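Local coordinates for VP4 protein (Tellina virus 1, PDB 3P06), which is a birnavirus serine protease domain captured as an intramolecular acyl-enzyme, and probably cuts the viral polyprotein into its final products, at residues A[78-83]-A[93-98]. Residues are numbered along the deposited sequence; the frame is centred on the assembly and turned at random.
Sequences VLPVVQ and DNQPQL
The CG corner of the Pro80 ring sits over one face of the flat amide of Gln95, with Pro80 CG 3.7 Å from Gln95 CD. The polar ends of the amide are taken up by hydrogen bonds: OE1 accepts from the backbone N of Lys39, while NE2 donates to the backbone oxygens of Pro92 and His37. These bonds fix the amide's rotation and satisfy its buried polar atoms, so proline meets its face by van der Waals contact. The ring also packs on the side chain's aliphatic part, where Pro80 CG lies 3.6 Å from Gln95 CG. Glutamine suits the place twice over, as a polar brace for the loop and as a platform for proline. Pro80 lacks an N-H, which probably costs the sheet little, since Leu79 and Val81 carry the backbone bonds to strand 21-31.

Beside this pair, Pro80 CB meets Pro96 CD at 4.2 Å, and both prolines touch Phe27. Farther along, Val78 and Leu98 cross nearly at right angles. Val78 CG1, anti to the backbone N (chi1 -171°), reaches Leu98 CD2 at 3.9 Å; these branched residues fill the interior without polar demands. The contact joins the loop leading into strand 98-99 to strand 75-81 by packing alone, while Asn40 and Asn43 bond the loop's backbone, near the predicted nucleophile Ser102 and predicted partner Lys141, the Ser/Lys dyad of S50 birnavirus proteases.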
# COMPACT_ATOMS: atom_id res chain seq x y z
N VAL A 78 -4.18 -6.17 -1.74
CA VAL A 78 -3.10 -5.25 -2.07
C VAL A 78 -2.89 -5.39 -3.55
O VAL A 78 -2.58 -6.51 -4.03
CB VAL A 78 -1.85 -5.61 -1.21
CG1 VAL A 78 -0.81 -4.60 -1.35
CG2 VAL A 78 -2.28 -5.58 0.32
N LEU A 79 -3.08 -4.30 -4.31
CA LEU A 79 -3.01 -4.42 -5.79
C LEU A 79 -2.08 -3.35 -6.28
O LEU A 79 -2.05 -2.27 -5.74
CB LEU A 79 -4.43 -4.17 -6.41
CG LEU A 79 -5.45 -5.30 -6.23
CD1 LEU A 79 -6.84 -4.84 -6.75
CD2 LEU A 79 -5.03 -6.58 -7.01
N PRO A 80 -1.31 -3.65 -7.31
CA PRO A 80 -0.59 -2.57 -7.93
C PRO A 80 -1.53 -1.53 -8.60
O PRO A 80 -2.54 -1.92 -9.17
CB PRO A 80 0.17 -3.25 -9.06
CG PRO A 80 -0.59 -4.50 -9.39
CD PRO A 80 -1.26 -4.92 -8.06
N VAL A 81 -1.14 -0.26 -8.63
CA VAL A 81 -1.98 0.76 -9.29
C VAL A 81 -1.09 1.65 -10.10
O VAL A 81 0.06 1.97 -9.68
CB VAL A 81 -2.81 1.58 -8.28
CG1 VAL A 81 -3.70 0.65 -7.43
CG2 VAL A 81 -1.94 2.42 -7.36
N VAL A 82 -1.55 2.05 -11.27
CA VAL A 82 -0.75 3.02 -12.04
C VAL A 82 -1.40 4.39 -11.98
O VAL A 82 -0.80 5.39 -12.44
CB VAL A 82 -0.51 2.55 -13.53
CG1 VAL A 82 0.49 1.36 -13.56
CG2 VAL A 82 -1.83 2.17 -14.30
N GLN A 83 -2.66 4.43 -11.50
CA GLN A 83 -3.40 5.68 -11.34
C GLN A 83 -4.31 5.56 -10.17
O GLN A 83 -4.83 4.46 -9.95
CB GLN A 83 -4.31 6.08 -12.55
CG GLN A 83 -3.53 6.35 -13.78
CD GLN A 83 -4.39 6.76 -14.97
OE1 GLN A 83 -5.59 6.97 -14.85
NE2 GLN A 83 -3.76 6.90 -16.12
N ASP A 93 -2.51 -4.83 -15.97
CA ASP A 93 -2.55 -6.27 -16.16
C ASP A 93 -1.13 -6.84 -15.92
O ASP A 93 -0.99 -7.96 -15.51
CB ASP A 93 -2.96 -6.57 -17.58
CG ASP A 93 -4.47 -6.55 -17.77
OD1 ASP A 93 -5.25 -6.40 -16.78
OD2 ASP A 93 -4.87 -6.72 -18.95
N ASN A 94 -0.09 -6.04 -16.16
CA ASN A 94 1.25 -6.44 -15.87
C ASN A 94 1.62 -6.09 -14.45
O ASN A 94 1.81 -4.94 -14.12
CB ASN A 94 2.25 -5.93 -16.93
CG ASN A 94 2.27 -6.84 -18.18
OD1 ASN A 94 3.28 -7.48 -18.47
ND2 ASN A 94 1.13 -6.96 -18.87
N GLN A 95 1.70 -7.13 -13.62
CA GLN A 95 1.77 -6.92 -12.18
C GLN A 95 3.07 -7.53 -11.59
O GLN A 95 3.39 -8.67 -11.86
CB GLN A 95 0.59 -7.55 -11.53
CG GLN A 95 -0.70 -6.92 -12.00
CD GLN A 95 -1.94 -7.44 -11.27
OE1 GLN A 95 -1.84 -8.25 -10.32
NE2 GLN A 95 -3.12 -7.02 -11.74
N PRO A 96 3.80 -6.75 -10.82
CA PRO A 96 5.00 -7.32 -10.18
C PRO A 96 4.66 -8.12 -8.90
O PRO A 96 3.63 -7.92 -8.22
CB PRO A 96 5.80 -6.08 -9.82
CG PRO A 96 4.73 -5.05 -9.48
CD PRO A 96 3.59 -5.31 -10.50
N GLN A 97 5.56 -9.02 -8.56
CA GLN A 97 5.44 -9.80 -7.31
C GLN A 97 5.60 -8.85 -6.15
O GLN A 97 6.47 -7.94 -6.18
CB GLN A 97 6.48 -10.92 -7.30
CG GLN A 97 6.42 -11.74 -6.01
CD GLN A 97 7.48 -12.86 -5.93
OE1 GLN A 97 8.23 -13.09 -6.84
NE2 GLN A 97 7.48 -13.57 -4.82
N LEU A 98 4.72 -8.97 -5.16
CA LEU A 98 4.80 -8.13 -4.00
C LEU A 98 5.64 -8.80 -2.92
O LEU A 98 5.42 -9.96 -2.60
CB LEU A 98 3.40 -7.94 -3.41
CG LEU A 98 3.35 -7.10 -2.14
CD1 LEU A 98 3.66 -5.54 -2.44
CD2 LEU A 98 1.99 -7.25 -1.56